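PDB 3HPY: catechol 2,3-dioxygenase from Pseudomonas sp. KL28, which probably uses iron to open the ring of catechol with O2 by extradiol cleavage, giving 2-hydroxy-6-oxohexa-2,4-dienoate, and assembles as a homotetramer. Local coordinates for residues Y176-V181 against G271-Y276; L152-L157 against H216-L221. One frame throughout, in Å; residues are numbered along the deposited sequence.

Interaction 1 (Y176-V181 against G271-Y276); sequences YLVERV and GGYHPY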
# COMPACT_ATOMS: atom_id res chain seq x y z
N TYR C 176 3.34 -7.96 30.37
CA TYR C 176 3.50 -9.37 30.06
C TYR C 176 4.40 -9.52 28.85
O TYR C 176 4.41 -8.67 27.98
CB TYR C 176 2.15 -10.03 29.80
CG TYR C 176 1.44 -9.64 28.52
CD1 TYR C 176 1.46 -10.47 27.40
CD2 TYR C 176 0.71 -8.45 28.45
CE1 TYR C 176 0.75 -10.14 26.24
CE2 TYR C 176 0.00 -8.11 27.30
CZ TYR C 176 0.02 -8.95 26.21
OH TYR C 176 -0.69 -8.61 25.08
N LEU C 177 5.16 -10.62 28.82
CA LEU C 177 6.10 -10.89 27.74
C LEU C 177 5.41 -11.25 26.44
O LEU C 177 4.63 -12.21 26.38
CB LEU C 177 7.03 -12.05 28.12
CG LEU C 177 8.53 -11.82 27.99
CD1 LEU C 177 9.28 -13.13 28.18
CD2 LEU C 177 8.85 -11.23 26.65
N VAL C 178 5.70 -10.50 25.38
CA VAL C 178 5.10 -10.81 24.10
C VAL C 178 6.14 -11.60 23.32
O VAL C 178 5.83 -12.63 22.72
CB VAL C 178 4.72 -9.53 23.31
CG1 VAL C 178 4.07 -9.92 22.01
CG2 VAL C 178 3.77 -8.66 24.15
N GLU C 179 7.38 -11.12 23.33
CA GLU C 179 8.45 -11.82 22.63
C GLU C 179 9.80 -11.68 23.32
O GLU C 179 10.05 -10.70 24.04
CB GLU C 179 8.58 -11.31 21.19
CG GLU C 179 7.60 -11.90 20.21
CD GLU C 179 8.03 -11.64 18.78
OE1 GLU C 179 9.20 -11.90 18.46
OE2 GLU C 179 7.19 -11.17 17.97
N ARG C 180 10.68 -12.65 23.09
CA ARG C 180 12.00 -12.61 23.68
C ARG C 180 13.08 -13.21 22.80
O ARG C 180 12.84 -14.11 21.99
CB ARG C 180 12.01 -13.32 25.03
CG ARG C 180 11.70 -14.80 24.96
CD ARG C 180 11.40 -15.36 26.34
NE ARG C 180 10.64 -16.60 26.24
CZ ARG C 180 10.01 -17.19 27.25
NH1 ARG C 180 10.04 -16.65 28.47
NH2 ARG C 180 9.34 -18.31 27.03
N VAL C 181 14.29 -12.68 22.97
CA VAL C 181 15.43 -13.18 22.23
C VAL C 181 16.26 -14.01 23.21
O VAL C 181 16.82 -13.47 24.16
CB VAL C 181 16.26 -12.02 21.67
CG1 VAL C 181 17.57 -12.54 21.10
CG2 VAL C 181 15.47 -11.29 20.60
N GLY C 271 2.49 -1.92 11.90
CA GLY C 271 2.24 -3.35 11.79
C GLY C 271 2.47 -4.16 13.05
O GLY C 271 2.68 -3.61 14.14
N GLY C 272 2.43 -5.47 12.91
CA GLY C 272 2.62 -6.35 14.04
C GLY C 272 1.31 -7.04 14.32
O GLY C 272 0.28 -6.62 13.80
N TYR C 273 1.35 -8.10 15.11
CA TYR C 273 0.13 -8.83 15.42
C TYR C 273 -0.59 -8.23 16.62
O TYR C 273 -0.27 -7.12 17.05
CB TYR C 273 0.43 -10.31 15.64
CG TYR C 273 1.60 -10.61 16.54
CD1 TYR C 273 1.41 -10.82 17.92
CD2 TYR C 273 2.90 -10.67 16.04
CE1 TYR C 273 2.49 -11.08 18.76
CE2 TYR C 273 3.98 -10.93 16.87
CZ TYR C 273 3.77 -11.13 18.23
OH TYR C 273 4.84 -11.38 19.07
N HIS C 274 -1.55 -8.97 17.17
CA HIS C 274 -2.34 -8.45 18.26
C HIS C 274 -2.39 -9.36 19.46
O HIS C 274 -3.36 -10.08 19.67
CB HIS C 274 -3.75 -8.18 17.75
CG HIS C 274 -3.78 -7.30 16.54
ND1 HIS C 274 -3.49 -5.95 16.59
CD2 HIS C 274 -3.97 -7.59 15.23
CE1 HIS C 274 -3.51 -5.45 15.37
NE2 HIS C 274 -3.80 -6.42 14.52
N PRO C 275 -1.34 -9.33 20.28
CA PRO C 275 -1.33 -10.20 21.46
C PRO C 275 -2.22 -9.72 22.59
O PRO C 275 -2.51 -8.53 22.73
CB PRO C 275 0.14 -10.23 21.85
CG PRO C 275 0.61 -8.86 21.47
CD PRO C 275 -0.05 -8.63 20.13
N TYR C 276 -2.68 -10.68 23.39
CA TYR C 276 -3.52 -10.39 24.54
C TYR C 276 -2.80 -11.02 25.75
O TYR C 276 -1.94 -11.88 25.58
CB TYR C 276 -4.92 -10.97 24.32
CG TYR C 276 -5.80 -10.11 23.40
CD1 TYR C 276 -6.62 -9.11 23.93
CD2 TYR C 276 -5.75 -10.25 22.00
CE1 TYR C 276 -7.35 -8.25 23.10
CE2 TYR C 276 -6.50 -9.39 21.15
CZ TYR C 276 -7.29 -8.39 21.71
OH TYR C 276 -7.98 -7.48 20.93
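Tyr273 donates a hydrogen bond from OH to OE2 of Glu179, 2.6 Å away. The carboxylate lies nearly coplanar with the phenol ring, 11° apart, and receives the hydroxyl on the anti lone pair of OE2. That oxygen also accepts from the backbone N of Thr251, so two bonds grip this buried carboxylate oxygen. A chi1 of 47° sets the Tyr273 ring between its own backbone N and carbonyl carbon and sends OH across to the strand. Apolar packing fills the middle: CG1 of Val178 rests 3.7 Å from CG of Pro275 and 3.8 Å from CE1 of Tyr273. Val178 and Glu179 can both point at the 271-276 loop because they form a classic beta bulge opposite Trp193, in strand 176-182 of the C-terminal domain of this extradiol dioxygenase. The Glu179 side chain comes within about 7 Å of the bound 4-methylcatechol. Beyond Val178, the Tyr176 ring reaches the loop backbone by van der Waals contact: CE1 is 3.3 Å from O of Tyr276, and OH lies 3.7 Å from CB of Pro275. The hydroxyl of Tyr176 donates its hydrogen bond to the carbonyl O of Ser197.

Interaction 2 (L152-L157 against H216-L221); sequences LDHCLL and HCSFLL. With FE (Fe (III) ion), chain I; MCT (4-methylcatechol), chain J.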
# COMPACT_ATOMS: atom_id res chain seq x y z
N LEU C 152 3.38 7.85 20.07
CA LEU C 152 4.66 7.42 20.63
C LEU C 152 4.32 5.95 20.91
O LEU C 152 3.55 5.65 21.82
CB LEU C 152 4.95 8.17 21.95
CG LEU C 152 6.10 7.65 22.83
CD1 LEU C 152 7.42 7.95 22.14
CD2 LEU C 152 6.06 8.31 24.21
N ASP C 153 4.87 5.04 20.11
CA ASP C 153 4.56 3.62 20.27
C ASP C 153 5.27 2.93 21.42
O ASP C 153 4.67 2.12 22.13
CB ASP C 153 4.90 2.86 18.98
CG ASP C 153 4.16 1.56 18.88
OD1 ASP C 153 2.93 1.62 18.62
OD2 ASP C 153 4.79 0.49 19.06
N HIS C 154 6.55 3.24 21.58
CA HIS C 154 7.36 2.64 22.63
C HIS C 154 8.78 3.18 22.53
O HIS C 154 9.05 4.17 21.85
CB HIS C 154 7.43 1.13 22.44
CG HIS C 154 8.04 0.70 21.14
ND1 HIS C 154 7.32 0.66 19.96
CD2 HIS C 154 9.29 0.28 20.84
CE1 HIS C 154 8.10 0.23 18.99
NE2 HIS C 154 9.30 -0.01 19.49
N CYS C 155 9.68 2.50 23.23
CA CYS C 155 11.10 2.84 23.22
C CYS C 155 11.83 1.56 23.57
O CYS C 155 11.23 0.63 24.13
CB CYS C 155 11.43 3.94 24.23
SG CYS C 155 11.45 3.43 25.97
N LEU C 156 13.10 1.49 23.23
CA LEU C 156 13.90 0.31 23.53
C LEU C 156 15.09 0.79 24.35
O LEU C 156 15.87 1.62 23.89
CB LEU C 156 14.35 -0.36 22.24
CG LEU C 156 14.95 -1.77 22.30
CD1 LEU C 156 15.10 -2.31 20.88
CD2 LEU C 156 16.30 -1.73 22.98
N LEU C 157 15.20 0.27 25.57
CA LEU C 157 16.29 0.65 26.46
C LEU C 157 17.35 -0.43 26.56
O LEU C 157 17.06 -1.62 26.43
CB LEU C 157 15.76 0.94 27.87
CG LEU C 157 14.66 1.99 28.04
CD1 LEU C 157 14.83 3.12 27.03
CD2 LEU C 157 13.32 1.31 27.90
N HIS C 216 16.46 3.64 21.23
CA HIS C 216 15.60 4.47 20.40
C HIS C 216 14.19 4.60 20.94
O HIS C 216 13.72 3.75 21.69
CB HIS C 216 15.50 3.89 18.99
CG HIS C 216 14.68 2.64 18.91
ND1 HIS C 216 15.22 1.38 19.01
CD2 HIS C 216 13.35 2.47 18.72
CE1 HIS C 216 14.26 0.48 18.88
NE2 HIS C 216 13.11 1.11 18.70
N CYS C 217 13.52 5.68 20.55
CA CYS C 217 12.12 5.91 20.90
C CYS C 217 11.41 5.62 19.58
O CYS C 217 11.94 5.95 18.52
CB CYS C 217 11.88 7.37 21.31
SG CYS C 217 12.28 7.76 23.04
N SER C 218 10.23 5.00 19.63
CA SER C 218 9.54 4.66 18.39
C SER C 218 8.20 5.34 18.15
O SER C 218 7.41 5.55 19.08
CB SER C 218 9.36 3.16 18.30
OG SER C 218 8.69 2.83 17.09
N PHE C 219 7.96 5.65 16.88
CA PHE C 219 6.73 6.32 16.46
C PHE C 219 5.94 5.45 15.48
O PHE C 219 6.51 4.83 14.57
CB PHE C 219 7.08 7.67 15.83
CG PHE C 219 7.76 8.62 16.78
CD1 PHE C 219 9.13 8.52 17.03
CD2 PHE C 219 7.03 9.59 17.45
CE1 PHE C 219 9.75 9.36 17.94
CE2 PHE C 219 7.64 10.45 18.37
CZ PHE C 219 9.01 10.33 18.61
N LEU C 220 4.63 5.40 15.69
CA LEU C 220 3.77 4.58 14.85
C LEU C 220 3.38 5.26 13.54
O LEU C 220 3.11 6.45 13.52
CB LEU C 220 2.50 4.21 15.63
CG LEU C 220 1.50 3.25 14.96
CD1 LEU C 220 2.17 1.92 14.70
CD2 LEU C 220 0.29 3.06 15.87
N LEU C 221 3.38 4.48 12.46
CA LEU C 221 2.99 4.96 11.14
C LEU C 221 1.73 4.21 10.72
O LEU C 221 1.43 3.15 11.26
CB LEU C 221 4.10 4.73 10.11
CG LEU C 221 4.80 5.99 9.59
CD1 LEU C 221 5.25 6.85 10.75
CD2 LEU C 221 6.00 5.61 8.70
FE FE I . 11.26 -0.21 18.15
C1 MCT J . 12.92 -4.91 17.38
C2 MCT J . 13.32 -3.61 17.73
C3 MCT J . 12.35 -2.58 17.78
O3 MCT J . 12.73 -1.34 18.10
C4 MCT J . 10.99 -2.85 17.49
O4 MCT J . 10.07 -1.84 17.54
C5 MCT J . 10.59 -4.17 17.14
C6 MCT J . 11.56 -5.19 17.09
C MCT J . 13.94 -6.00 17.32
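His216 and His154 meet at one iron ion, each through NE2 at 2.4 Å. Their ring planes are turned 77° apart, with centroids 6.0 Å from each other. His216, with the largest buried area of the contact, has chi1 73°, which turns its imidazole obliquely against Leu156. CB of Leu156 touches CE1 of His216 at 3.5 Å, and CD1 meets the same carbon. Between the backbones, Leu156 N donates to His216 O with the donor nearly along the C=O axis, while the return bond from His216 N to Leu156 O is weak.

Ser218 CB packs over one face of the His154 ring, displaced toward its rim and 3.4 Å from the centroid, a CH-pi contact. Its OG is hydrogen-bonded to OE1 of Glu267, the third protein ligand of the iron, so this serine contacts one ligand and positions another. Ser218 N gives a short 2.6 Å bond to His154 O.

Asp153 and His154 both face Ser218 as a classic beta bulge, and Asp153 N donates to Ser218 O at 2.8 Å. From the bulge, OD2 of Asp153 accepts ND1-H of His154 at 2.7 Å, close to the imidazole plane. This bond helps fix the ring's rotation.

The two oxygens of 4-methylcatechol, O3 and O4, also bind the iron, completing the bidentate complex at the site of two histidines and one carboxylate typical of extradiol dioxygenases, with both histidines on antiparallel neighbouring strands of a vicinal oxygen chelate domain and Glu267 on strand 265-270.

Overall arrangement
Both contacts are buried and reach the same curled sheet, yet they sit at different depths. Interaction 2 lies near the centre of the chain, joining two paired strands by backbone bonds and a shared metal; interaction 1 is about 15 Å away between centres and brings a loop against strand 176-182 mainly through side chains. The nearest atoms of the two are about 5 Å apart without touching. The bulge of interaction 2 lies between its own segments, that of interaction 1 against Trp193 outside them. A buried carboxylate pairs with an iron-binding histidine in interaction 2 and with a phenol in interaction 1. Both also take part in the subunit interface: Leu220 packs on His274 of a second subunit, and His274 on its Leu220.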